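Local coordinates for protein pyroglutamyl-peptidase I (Fervidobacterium islandicum, PDB 6LTQ) that probably cleaves pyroglutamyl (pyrrolidone carboxyl) residues from the N-terminal end of peptides, as a pyroglutamyl-peptidase I of a thermophilic, keratin-degrading bacterium, at residues L53-S58 / T63-E68; D76-L81 / Y161-R166; E136-K139 / P144-V147. All blocks are in the same frame, centred on the assembly; numbering follows the deposited sequence.

How the contacts relate
Contacts 1 and 2 adjoin, with centres 12 Å apart, while contact 3 lies about 28 Å from contact 1 and 20 Å from contact 2, centre to centre. All three tie a helix to the same mixed sheet. Contact 1 comes first along the chain, and its helix 59-72 leads straight into strand 77-83 of contact 2. Contact 3 falls between the two segments of contact 2, and its strand 145-148 is followed by helix 158-170. Helices 59-72 and 158-170 are bridged by E67, which takes R166 in a salt bridge. Contacts 1 and 3 lie on opposite sides of the chain's centre, so helices pack on the sheet to both sides of that centre.

Contact 1 (L53-S58 / T63-E68); sequences LILPVS and TEVLEE
V65 lies against L53, L55 and P56, the end of strand 48-55 and the first residue beyond it. This is wholly apolar packing. V65 CG1 stands 3.9 Å from L55 CD2 and 4.2 Å from L53 CD1, so one methyl is shared by two leucines. The other branch turns to the proline: V65 CG2 points at the CD corner of the P56 ring, with V65 CG2 and P56 CD 3.9 Å apart. The valine's two methyls are divided in this way because CG1 is anti to the backbone N (chi1 174°), which leaves CG2 beside that nitrogen. L55 approaches differently, sliding past V65 in the opposite direction and continuing to L66, so that L55 CD2 lies 4.1 Å from L66 CB. L53 CD2 touches L66 CD1 more loosely, at 4.4 Å.

At the start of the helix, S58 occupies the N-cap of helix 59-72; its OG caps K61 N and also bonds to D108, while its O receives S62 OG. Behind the contact, L53 and L55 are held in the sheet by backbone bonds to strand 15-22 and E23, and both L53 and L66 also touch L18.

Strand and helix axes run nearly antiparallel, at 158° and 8.8 Å apart, as expected where a strand turns back into the helix of a beta-alpha-beta crossover. With only aliphatic groups meeting, leucine and valine methyls and a proline ring, the helix is seated by shape and by exclusion of water, while the S58 cap supplies polar bonds at the helix start.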
loop_
_atom_site.group_PDB
_atom_site.type_symbol
_atom_site.label_atom_id
_atom_site.label_comp_id
_atom_site.label_asym_id
_atom_site.label_seq_id
_atom_site.Cartn_x
_atom_site.Cartn_y
_atom_site.Cartn_z
ATOM N N LEU D 53 -27.703 -0.926 18.814
ATOM C CA LEU D 53 -28.447 -1.673 17.810
ATOM C C LEU D 53 -27.467 -2.323 16.848
ATOM O O LEU D 53 -26.568 -1.648 16.341
ATOM C CB LEU D 53 -29.414 -0.744 17.069
ATOM C CG LEU D 53 -30.125 -1.394 15.886
ATOM C CD1 LEU D 53 -31.089 -2.455 16.408
ATOM C CD2 LEU D 53 -30.913 -0.331 15.139
ATOM N N ILE D 54 -27.638 -3.618 16.603
ATOM C CA ILE D 54 -26.865 -4.338 15.599
ATOM C C ILE D 54 -27.708 -4.450 14.336
ATOM O O ILE D 54 -28.866 -4.889 14.385
ATOM C CB ILE D 54 -26.438 -5.724 16.105
ATOM C CG1 ILE D 54 -25.652 -5.598 17.408
ATOM C CG2 ILE D 54 -25.615 -6.446 15.048
ATOM C CD1 ILE D 54 -24.410 -4.760 17.283
ATOM N N LEU D 55 -27.139 -4.037 13.211
ATOM C CA LEU D 55 -27.854 -4.033 11.942
ATOM C C LEU D 55 -27.429 -5.196 11.069
ATOM O O LEU D 55 -26.268 -5.630 11.109
ATOM C CB LEU D 55 -27.593 -2.719 11.192
ATOM C CG LEU D 55 -28.006 -1.475 11.960
ATOM C CD1 LEU D 55 -27.450 -0.231 11.262
ATOM C CD2 LEU D 55 -29.531 -1.380 12.083
ATOM N N PRO D 56 -28.339 -5.708 10.248
ATOM C CA PRO D 56 -27.953 -6.730 9.282
ATOM C C PRO D 56 -27.191 -6.106 8.123
ATOM O O PRO D 56 -27.456 -4.979 7.704
ATOM C CB PRO D 56 -29.297 -7.287 8.803
ATOM C CG PRO D 56 -30.222 -6.123 8.941
ATOM C CD PRO D 56 -29.775 -5.365 10.155
ATOM N N VAL D 57 -26.273 -6.882 7.576
ATOM C CA VAL D 57 -25.569 -6.462 6.375
ATOM C C VAL D 57 -26.450 -6.854 5.195
ATOM O O VAL D 57 -26.239 -7.882 4.541
ATOM C CB VAL D 57 -24.165 -7.078 6.309
ATOM C CG1 VAL D 57 -23.436 -6.604 5.044
ATOM C CG2 VAL D 57 -23.380 -6.704 7.587
ATOM N N SER D 58 -27.450 -6.021 4.926
ATOM C CA SER D 58 -28.476 -6.315 3.931
ATOM C C SER D 58 -28.941 -5.002 3.324
ATOM O O SER D 58 -29.332 -4.090 4.053
ATOM C CB SER D 58 -29.670 -7.055 4.567
ATOM O OG SER D 58 -30.872 -6.858 3.836
ATOM N N THR D 63 -31.621 -0.592 6.496
ATOM C CA THR D 63 -32.299 0.662 6.788
ATOM C C THR D 63 -33.728 0.452 7.287
ATOM O O THR D 63 -34.276 1.358 7.914
ATOM C CB THR D 63 -32.327 1.590 5.565
ATOM O OG1 THR D 63 -32.834 0.884 4.422
ATOM C CG2 THR D 63 -30.912 2.129 5.259
ATOM N N GLU D 64 -34.349 -0.692 6.983
ATOM C CA GLU D 64 -35.645 -0.999 7.585
ATOM C C GLU D 64 -35.497 -1.190 9.087
ATOM O O GLU D 64 -36.203 -0.549 9.872
ATOM C CB GLU D 64 -36.258 -2.240 6.942
ATOM C CG GLU D 64 -36.977 -1.956 5.645
ATOM C CD GLU D 64 -37.519 -3.215 5.006
ATOM O OE1 GLU D 64 -37.275 -4.319 5.552
ATOM O OE2 GLU D 64 -38.188 -3.100 3.960
ATOM N N VAL D 65 -34.547 -2.041 9.502
ATOM C CA VAL D 65 -34.284 -2.210 10.931
ATOM C C VAL D 65 -33.920 -0.872 11.556
ATOM O O VAL D 65 -34.435 -0.512 12.617
ATOM C CB VAL D 65 -33.183 -3.260 11.166
ATOM C CG1 VAL D 65 -32.821 -3.332 12.640
ATOM C CG2 VAL D 65 -33.604 -4.635 10.629
ATOM N N LEU D 66 -33.049 -0.094 10.897
ATOM C CA LEU D 66 -32.675 1.216 11.439
ATOM C C LEU D 66 -33.866 2.161 11.475
ATOM O O LEU D 66 -34.050 2.902 12.449
ATOM C CB LEU D 66 -31.538 1.843 10.616
ATOM C CG LEU D 66 -31.062 3.235 11.075
ATOM C CD1 LEU D 66 -30.507 3.225 12.501
ATOM C CD2 LEU D 66 -30.013 3.838 10.117
ATOM N N GLU D 67 -34.656 2.194 10.396
ATOM C CA GLU D 67 -35.836 3.051 10.395
ATOM C C GLU D 67 -36.803 2.629 11.493
ATOM O O GLU D 67 -37.371 3.478 12.190
ATOM C CB GLU D 67 -36.529 3.013 9.030
ATOM C CG GLU D 67 -37.797 3.871 8.943
ATOM C CD GLU D 67 -37.567 5.330 9.315
ATOM O OE1 GLU D 67 -36.431 5.824 9.176
ATOM O OE2 GLU D 67 -38.532 5.992 9.745
ATOM N N GLU D 68 -36.955 1.314 11.688
ATOM C CA GLU D 68 -37.854 0.808 12.717
ATOM C C GLU D 68 -37.417 1.296 14.087
ATOM O O GLU D 68 -38.253 1.686 14.910
ATOM C CB GLU D 68 -37.865 -0.728 12.662
ATOM C CG GLU D 68 -38.648 -1.460 13.754
ATOM C CD GLU D 68 -38.455 -2.992 13.712
ATOM O OE1 GLU D 68 -37.296 -3.475 13.630
ATOM O OE2 GLU D 68 -39.472 -3.720 13.750
#

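Contact 2 (D76-L81 / Y161-R166)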
loop_
_atom_site.group_PDB
_atom_site.type_symbol
_atom_site.label_atom_id
_atom_site.label_comp_id
_atom_site.label_asym_id
_atom_site.label_seq_id
_atom_site.Cartn_x
_atom_site.Cartn_y
_atom_site.Cartn_z
ATOM N N ASP D 76 -30.856 11.666 19.341
ATOM C CA ASP D 76 -30.188 12.912 18.965
ATOM C C ASP D 76 -28.965 12.719 18.051
ATOM O O ASP D 76 -28.742 13.530 17.141
ATOM C CB ASP D 76 -29.734 13.672 20.198
ATOM C CG ASP D 76 -30.888 14.031 21.107
ATOM O OD1 ASP D 76 -30.716 13.941 22.343
ATOM O OD2 ASP D 76 -31.971 14.378 20.579
ATOM N N ILE D 77 -28.103 11.734 18.329
ATOM C CA ILE D 77 -26.873 11.522 17.556
ATOM C C ILE D 77 -26.751 10.049 17.230
ATOM O O ILE D 77 -26.807 9.200 18.128
ATOM C CB ILE D 77 -25.614 11.978 18.309
ATOM C CG1 ILE D 77 -25.853 13.307 19.010
ATOM C CG2 ILE D 77 -24.414 12.061 17.343
ATOM C CD1 ILE D 77 -24.833 13.590 20.069
ATOM N N ALA D 78 -26.511 9.749 15.963
ATOM C CA ALA D 78 -26.247 8.391 15.530
ATOM C C ALA D 78 -24.739 8.264 15.370
ATOM O O ALA D 78 -24.115 9.087 14.692
ATOM C CB ALA D 78 -26.971 8.079 14.223
ATOM N N LEU D 79 -24.152 7.296 16.057
ATOM C CA LEU D 79 -22.733 6.975 15.921
ATOM C C LEU D 79 -22.717 5.587 15.307
ATOM O O LEU D 79 -22.924 4.585 16.002
ATOM C CB LEU D 79 -22.017 7.028 17.268
ATOM C CG LEU D 79 -20.500 6.790 17.308
ATOM C CD1 LEU D 79 -19.797 7.682 16.294
ATOM C CD2 LEU D 79 -19.935 7.037 18.724
ATOM N N HIS D 80 -22.524 5.528 13.991
ATOM C CA HIS D 80 -22.548 4.266 13.278
ATOM C C HIS D 80 -21.137 3.700 13.202
ATOM O O HIS D 80 -20.207 4.393 12.765
ATOM C CB HIS D 80 -23.093 4.442 11.862
ATOM C CG HIS D 80 -24.512 4.900 11.804
ATOM N ND1 HIS D 80 -25.557 4.175 12.344
ATOM C CD2 HIS D 80 -25.061 6.004 11.248
ATOM C CE1 HIS D 80 -26.690 4.823 12.126
ATOM N NE2 HIS D 80 -26.416 5.935 11.463
ATOM N N LEU D 81 -20.987 2.442 13.607
ATOM C CA LEU D 81 -19.715 1.738 13.512
ATOM C C LEU D 81 -19.771 0.692 12.417
ATOM O O LEU D 81 -20.799 0.039 12.214
ATOM C CB LEU D 81 -19.338 1.056 14.832
ATOM C CG LEU D 81 -19.352 1.900 16.101
ATOM C CD1 LEU D 81 -18.898 1.043 17.303
ATOM C CD2 LEU D 81 -18.500 3.182 15.962
ATOM N N TYR D 161 -25.752 7.411 4.725
ATOM C CA TYR D 161 -26.535 8.347 3.922
ATOM C C TYR D 161 -27.969 8.413 4.426
ATOM O O TYR D 161 -28.545 9.501 4.552
ATOM C CB TYR D 161 -26.499 7.947 2.448
ATOM C CG TYR D 161 -27.257 8.915 1.553
ATOM C CD1 TYR D 161 -28.622 8.746 1.308
ATOM C CD2 TYR D 161 -26.613 9.998 0.958
ATOM C CE1 TYR D 161 -29.321 9.626 0.507
ATOM C CE2 TYR D 161 -27.310 10.880 0.136
ATOM C CZ TYR D 161 -28.666 10.690 -0.087
ATOM O OH TYR D 161 -29.371 11.586 -0.899
ATOM N N TYR D 162 -28.540 7.255 4.756
ATOM C CA TYR D 162 -29.910 7.229 5.267
ATOM C C TYR D 162 -30.057 8.138 6.483
ATOM O O TYR D 162 -30.978 8.959 6.549
ATOM C CB TYR D 162 -30.322 5.791 5.599
ATOM C CG TYR D 162 -31.800 5.694 5.947
ATOM C CD1 TYR D 162 -32.243 5.912 7.246
ATOM C CD2 TYR D 162 -32.744 5.426 4.964
ATOM C CE1 TYR D 162 -33.594 5.847 7.555
ATOM C CE2 TYR D 162 -34.088 5.356 5.260
ATOM C CZ TYR D 162 -34.508 5.567 6.554
ATOM O OH TYR D 162 -35.852 5.500 6.834
ATOM N N SER D 163 -29.128 8.039 7.446
ATOM C CA SER D 163 -29.244 8.843 8.658
ATOM C C SER D 163 -29.026 10.324 8.385
ATOM O O SER D 163 -29.741 11.167 8.940
ATOM C CB SER D 163 -28.259 8.361 9.742
ATOM O OG SER D 163 -28.652 7.093 10.262
ATOM N N LEU D 164 -28.035 10.676 7.548
ATOM C CA LEU D 164 -27.827 12.093 7.282
ATOM C C LEU D 164 -28.979 12.673 6.459
ATOM O O LEU D 164 -29.347 13.836 6.653
ATOM C CB LEU D 164 -26.472 12.316 6.585
ATOM C CG LEU D 164 -25.219 12.207 7.490
ATOM C CD1 LEU D 164 -23.903 12.208 6.643
ATOM C CD2 LEU D 164 -25.144 13.316 8.490
ATOM N N HIS D 165 -29.556 11.885 5.548
ATOM C CA HIS D 165 -30.716 12.357 4.792
ATOM C C HIS D 165 -31.944 12.504 5.687
ATOM O O HIS D 165 -32.632 13.530 5.645
ATOM C CB HIS D 165 -31.028 11.412 3.643
ATOM C CG HIS D 165 -32.217 11.835 2.837
ATOM N ND1 HIS D 165 -32.308 13.077 2.245
ATOM C CD2 HIS D 165 -33.369 11.188 2.536
ATOM C CE1 HIS D 165 -33.460 13.173 1.604
ATOM N NE2 HIS D 165 -34.124 12.041 1.767
ATOM N N ARG D 166 -32.246 11.474 6.489
ATOM C CA ARG D 166 -33.353 11.569 7.436
ATOM C C ARG D 166 -33.159 12.755 8.369
ATOM O O ARG D 166 -34.124 13.449 8.718
ATOM C CB ARG D 166 -33.475 10.276 8.240
ATOM C CG ARG D 166 -34.809 10.136 8.995
ATOM C CD ARG D 166 -34.759 8.980 9.985
ATOM N NE ARG D 166 -36.085 8.477 10.356
ATOM C CZ ARG D 166 -36.880 9.052 11.257
ATOM N NH1 ARG D 166 -38.065 8.510 11.532
ATOM N NH2 ARG D 166 -36.496 10.166 11.881
#
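H80 carries its ring with CG beside the backbone N (chi1 -63°), and S163 sets OG in the same relation to its own nitrogen (chi1 -70°); with both CB atoms directed across the gap, the hydroxyl meets the NE2 edge of the imidazole through one hydrogen bond. H80 NE2 and S163 OG are 2.8 Å apart, at an angle of 151°, and either could be the donor. The hydroxyl lies at the edge of the ring, near its plane, and S163 CB is in that plane as well, 3.5 Å from H80 NE2. S163 OG sits 3.5 Å from H80 CE1 and 3.9 Å from H80 CD2, so it approaches the nitrogen a little from the CE1 side. A78, two residues back on the strand, adds only a distant contact, A78 CB lying 4.4 Å from S163 OG.

Both groups are buried and both have further polar partners. H80 ND1 is hydrogen-bonded to T20 OG1 of strand 15-22, so the two ring nitrogens are engaged on different elements and the rotation of the imidazole is fixed. S163 OG also bonds to Y70 OH and, weakly, to V159 O one turn earlier in its own helix. A chain of hydrogen bonds thus links T20, H80, S163 and Y70 in the buried layer between sheet and helices.

Strand 77-83 lies between its parallel neighbours 15-22 and 175-181, and F178 of the latter packs on H80. On this face helix 158-170 lies beside helix 59-72: L66 rests on S163, Y70 touches both A78 and R166, and the imidazole reaches out from the sheet to join the helical layer.

Contact 3 (E136-K139 / P144-V147)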
loop_
_atom_site.group_PDB
_atom_site.type_symbol
_atom_site.label_atom_id
_atom_site.label_comp_id
_atom_site.label_asym_id
_atom_site.label_seq_id
_atom_site.Cartn_x
_atom_site.Cartn_y
_atom_site.Cartn_z
ATOM N N GLU D 136 -8.498 14.836 16.035
ATOM C CA GLU D 136 -7.445 15.437 16.836
ATOM C C GLU D 136 -7.481 14.919 18.271
ATOM O O GLU D 136 -6.432 14.680 18.869
ATOM C CB GLU D 136 -7.569 16.955 16.799
ATOM C CG GLU D 136 -6.619 17.593 15.806
ATOM C CD GLU D 136 -5.178 17.576 16.309
ATOM O OE1 GLU D 136 -4.645 18.659 16.632
ATOM O OE2 GLU D 136 -4.583 16.478 16.384
ATOM N N LEU D 137 -8.679 14.720 18.826
ATOM C CA LEU D 137 -8.798 14.171 20.179
ATOM C C LEU D 137 -8.221 12.767 20.259
ATOM O O LEU D 137 -7.461 12.445 21.185
ATOM C CB LEU D 137 -10.264 14.135 20.619
ATOM C CG LEU D 137 -10.427 13.736 22.093
ATOM C CD1 LEU D 137 -11.363 14.715 22.792
ATOM C CD2 LEU D 137 -10.938 12.337 22.245
ATOM N N LEU D 138 -8.590 11.902 19.308
ATOM C CA LEU D 138 -8.093 10.529 19.316
ATOM C C LEU D 138 -6.567 10.478 19.209
ATOM O O LEU D 138 -5.907 9.770 19.985
ATOM C CB LEU D 138 -8.736 9.744 18.181
ATOM C CG LEU D 138 -10.236 9.493 18.393
ATOM C CD1 LEU D 138 -10.847 8.837 17.170
ATOM C CD2 LEU D 138 -10.452 8.636 19.646
ATOM N N LYS D 139 -5.985 11.283 18.312
ATOM C CA LYS D 139 -4.526 11.278 18.167
ATOM C C LYS D 139 -3.859 11.765 19.444
ATOM O O LYS D 139 -2.845 11.210 19.889
ATOM C CB LYS D 139 -4.066 12.167 17.004
ATOM C CG LYS D 139 -4.470 11.741 15.576
ATOM C CD LYS D 139 -4.082 12.868 14.612
ATOM C CE LYS D 139 -4.666 12.636 13.236
ATOM N NZ LYS D 139 -3.886 11.572 12.522
ATOM N N PRO D 144 -4.201 6.030 16.669
ATOM C CA PRO D 144 -4.193 6.369 15.237
ATOM C C PRO D 144 -5.607 6.608 14.717
ATOM O O PRO D 144 -6.514 5.809 14.951
ATOM C CB PRO D 144 -3.552 5.136 14.576
ATOM C CG PRO D 144 -2.734 4.519 15.665
ATOM C CD PRO D 144 -3.486 4.772 16.958
ATOM N N ALA D 145 -5.792 7.722 14.012
ATOM C CA ALA D 145 -7.120 8.108 13.557
ATOM C C ALA D 145 -6.961 9.095 12.420
ATOM O O ALA D 145 -5.977 9.841 12.369
ATOM C CB ALA D 145 -7.970 8.730 14.685
ATOM N N PHE D 146 -7.912 9.077 11.493
ATOM C CA PHE D 146 -7.806 9.999 10.374
ATOM C C PHE D 146 -9.179 10.180 9.748
ATOM O O PHE D 146 -10.118 9.414 10.002
ATOM C CB PHE D 146 -6.781 9.499 9.331
ATOM C CG PHE D 146 -6.957 8.052 8.952
ATOM C CD1 PHE D 146 -7.819 7.684 7.927
ATOM C CD2 PHE D 146 -6.264 7.057 9.639
ATOM C CE1 PHE D 146 -7.974 6.338 7.564
ATOM C CE2 PHE D 146 -6.439 5.697 9.301
ATOM C CZ PHE D 146 -7.281 5.346 8.266
ATOM N N VAL D 147 -9.284 11.193 8.906
ATOM C CA VAL D 147 -10.542 11.518 8.250
ATOM C C VAL D 147 -10.535 10.927 6.851
ATOM O O VAL D 147 -9.570 11.100 6.089
ATOM C CB VAL D 147 -10.769 13.039 8.211
ATOM C CG1 VAL D 147 -12.025 13.368 7.401
ATOM C CG2 VAL D 147 -10.879 13.583 9.641
HETATM O O HOH W 1 -2.869 8.611 13.059
#
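K139 delivers its ammonium group to the backbone of A145: NZ donates to A145 O over 2.7 Å, arriving nearly along the C=O axis (174°). The chain of the lysine runs extended as far as CE and then bends, chi4 -76°, which brings NZ in line beyond the carbonyl oxygen; CE itself comes within 3.2 Å of A145 O. Water 1 sits beside this bond, accepting from A145 N at 3.2 Å and, weakly, from K139 NZ at 3.2 Å, so that both polar atoms of the A145 backbone have a partner on the helix side.

The apolar half of the contact is as compact. A145 CB fits against L138, 3.7 Å from its CB and 3.8 Å from its CD1, so the small methyl lets the helix lie close to the strand. L138 and A145 both also pack on I90 of strand 90-97.

That strand positions A145 from its other side: P144 and F146 form backbone hydrogen bonds with I90 and L92, so strand 145-148 is held parallel to strand 90-97. Farther along, V147 leans on I131, K132 and A135 of the same helix 131-140. The second subunit closes over the contact, with E196 of that chain forming a salt bridge to K139 NZ, A189 of that chain packing on K139 and P185 of that chain on P144.

A methionine in place of K139 would probably leave A145 O without its ammonium donor and E196 of the second subunit without its opposite charge. One lysine nitrogen thus bonds both the strand carbonyl and the carboxylate of E196 of the second subunit, and its charge probably strengthens both links.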